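ORF34P2 (Lactococcus phage p2, PDB 2WKD) binds single-stranded DNA, probably with nanomolar affinity and without sequence specificity. Local coordinates at residues 24-29 and 54-59. The protein carries 2 engineered substitutions. Residues are numbered along the deposited sequence; the frame is centred on the assembly and turned at random.
Engineered in segment 54-59: Met56 (natural residue Leu).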
loop_
_atom_site.group_PDB
_atom_site.type_symbol
_atom_site.label_atom_id
_atom_site.label_comp_id
_atom_site.label_asym_id
_atom_site.label_seq_id
_atom_site.Cartn_x
_atom_site.Cartn_y
_atom_site.Cartn_z
ATOM N N ASP A 24 -6.783 -12.158 -24.200
ATOM C CA ASP A 24 -5.648 -11.248 -23.979
ATOM C C ASP A 24 -5.886 -10.342 -22.764
ATOM O O ASP A 24 -6.924 -9.679 -22.683
ATOM C CB ASP A 24 -5.438 -10.330 -25.197
ATOM C CG ASP A 24 -4.846 -11.055 -26.399
ATOM O OD1 ASP A 24 -4.647 -12.294 -26.351
ATOM O OD2 ASP A 24 -4.586 -10.368 -27.402
ATOM N N LYS A 25 -4.921 -10.299 -21.851
ATOM C CA LYS A 25 -4.940 -9.307 -20.780
ATOM C C LYS A 25 -3.590 -8.678 -20.639
ATOM O O LYS A 25 -2.559 -9.367 -20.739
ATOM C CB LYS A 25 -5.330 -9.917 -19.429
ATOM C CG LYS A 25 -6.725 -10.517 -19.365
ATOM C CD LYS A 25 -7.797 -9.473 -19.627
ATOM C CE LYS A 25 -9.183 -10.035 -19.357
ATOM N NZ LYS A 25 -10.206 -8.961 -19.495
ATOM N N LYS A 26 -3.603 -7.367 -20.405
ATOM C CA LYS A 26 -2.434 -6.658 -19.937
ATOM C C LYS A 26 -2.247 -6.934 -18.452
ATOM O O LYS A 26 -3.224 -6.948 -17.680
ATOM C CB LYS A 26 -2.569 -5.154 -20.179
ATOM C CG LYS A 26 -2.366 -4.711 -21.617
ATOM C CD LYS A 26 -2.316 -3.188 -21.683
ATOM C CE LYS A 26 -2.217 -2.704 -23.128
ATOM N NZ LYS A 26 -3.378 -3.108 -23.978
ATOM N N ILE A 27 -1.006 -7.182 -18.055
ATOM C CA ILE A 27 -0.651 -7.287 -16.636
ATOM C C ILE A 27 0.450 -6.271 -16.348
ATOM O O ILE A 27 1.494 -6.276 -17.017
ATOM C CB ILE A 27 -0.142 -8.693 -16.243
ATOM C CG1 ILE A 27 -1.201 -9.759 -16.517
ATOM C CG2 ILE A 27 0.278 -8.722 -14.765
ATOM C CD1 ILE A 27 -0.723 -11.188 -16.237
ATOM N N ILE A 28 0.202 -5.403 -15.365
ATOM C CA ILE A 28 1.182 -4.404 -14.945
ATOM C C ILE A 28 1.873 -4.860 -13.659
ATOM O O ILE A 28 1.268 -5.540 -12.824
ATOM C CB ILE A 28 0.535 -2.992 -14.774
ATOM C CG1 ILE A 28 1.608 -1.894 -14.831
ATOM C CG2 ILE A 28 -0.318 -2.921 -13.489
ATOM C CD1 ILE A 28 1.069 -0.469 -14.832
ATOM N N SER A 29 3.143 -4.495 -13.520
ATOM C CA SER A 29 3.932 -4.805 -12.332
ATOM C C SER A 29 4.414 -3.484 -11.750
ATOM O O SER A 29 5.129 -2.733 -12.413
ATOM C CB SER A 29 5.111 -5.723 -12.696
ATOM O OG SER A 29 5.902 -6.034 -11.549
ATOM N N ILE A 54 -7.678 -0.007 -21.338
ATOM C CA ILE A 54 -6.347 0.523 -21.076
ATOM C C ILE A 54 -5.419 0.254 -22.248
ATOM O O ILE A 54 -5.423 -0.838 -22.792
ATOM C CB ILE A 54 -5.763 -0.038 -19.738
ATOM C CG1 ILE A 54 -6.555 0.514 -18.539
ATOM C CG2 ILE A 54 -4.288 0.304 -19.583
ATOM C CD1 ILE A 54 -6.528 2.038 -18.415
ATOM N N GLN A 55 -4.635 1.265 -22.621
ATOM C CA GLN A 55 -3.676 1.181 -23.724
ATOM C C GLN A 55 -2.245 1.471 -23.269
ATOM O O GLN A 55 -2.030 2.180 -22.294
ATOM C CB GLN A 55 -4.080 2.149 -24.838
ATOM C CG GLN A 55 -5.305 1.666 -25.615
ATOM C CD GLN A 55 -5.399 2.275 -26.987
ATOM O OE1 GLN A 55 -5.838 3.419 -27.142
ATOM N NE2 GLN A 55 -4.993 1.510 -28.008
HETATM N N MSE A 56 -1.267 0.907 -23.971
HETATM C CA MSE A 56 0.136 1.217 -23.709
HETATM C C MSE A 56 0.338 2.727 -23.762
HETATM O O MSE A 56 -0.099 3.390 -24.708
HETATM C CB MSE A 56 1.060 0.512 -24.707
HETATM C CG MSE A 56 0.954 -1.020 -24.705
HETATM SE SE MSE A 56 1.507 -1.778 -22.992
HETATM C CE MSE A 56 3.432 -1.761 -23.278
ATOM N N GLY A 57 0.962 3.272 -22.723
ATOM C CA GLY A 57 1.164 4.720 -22.633
ATOM C C GLY A 57 0.176 5.430 -21.729
ATOM O O GLY A 57 0.410 6.576 -21.335
ATOM N N ASP A 58 -0.918 4.762 -21.372
ATOM C CA ASP A 58 -1.860 5.338 -20.410
ATOM C C ASP A 58 -1.228 5.437 -19.024
ATOM O O ASP A 58 -0.393 4.602 -18.655
ATOM C CB ASP A 58 -3.128 4.479 -20.309
ATOM C CG ASP A 58 -4.047 4.621 -21.511
ATOM O OD1 ASP A 58 -3.760 5.437 -22.426
ATOM O OD2 ASP A 58 -5.071 3.893 -21.534
ATOM N N THR A 59 -1.636 6.451 -18.262
ATOM C CA THR A 59 -1.329 6.525 -16.829
ATOM C C THR A 59 -2.557 5.959 -16.117
ATOM O O THR A 59 -3.707 6.289 -16.490
ATOM C CB THR A 59 -1.051 7.976 -16.366
ATOM O OG1 THR A 59 -0.012 8.547 -17.169
ATOM C CG2 THR A 59 -0.641 8.042 -14.881
HETATM O O HOH W 1 -5.948 -3.568 -22.236
#
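Lys26 reaches from strand 25-31 to the loop ahead of strand 59-68 and is the residue of 24-29 that makes the contact, its far end meeting the main chain of Ile54 to Met56. CG sits beside the backbone N, anti to the carbonyl carbon (chi1 -76°), the next two bonds run extended, and the last one turns (chi4 61°) to bring the ammonium round to the carbonyl of Ile54. The direct bond from Lys26 NZ to Ile54 O is weak, at 3.3 Å. Water 1 gives it a second route: the water takes a hydrogen bond from Lys26 NZ (3.1 Å) and lies 2.8 Å from Ile54 O, to which it can donate, so ammonium, water and carbonyl oxygen close a small triangle.

At the bend itself, Lys26 CE lies 3.8 Å from the backbone Met56 N and also touches the Met56 side chain, an engineered selenomethionine in place of the natural leucine. Its CG and selenium run past this methylene, Met56 SE coming within 3.8 Å of Lys26 CE, while bends at chi2 and chi3 fold the chain back; the Met56 side chain also touches Thr15 and Glu12. Ile54 contributes chiefly its carbonyl; its side chain ends away from the strand and packs on Lys86.

The loop holds its own shape through a type II beta turn from Gln55 to Asp58, closed by Asp58 N to Gln55 O at 3.0 Å. Asp58 OD2 also accepts Gln55 N at 2.9 Å, the N-H standing well above the carboxylate plane. Gly57 takes the positive-phi position of this turn. Together, lysine and turn tie a strand to the loop connecting strands 45-49 and 59-68 in a beta-rich domain of the OB clan of nucleic-acid-binding folds.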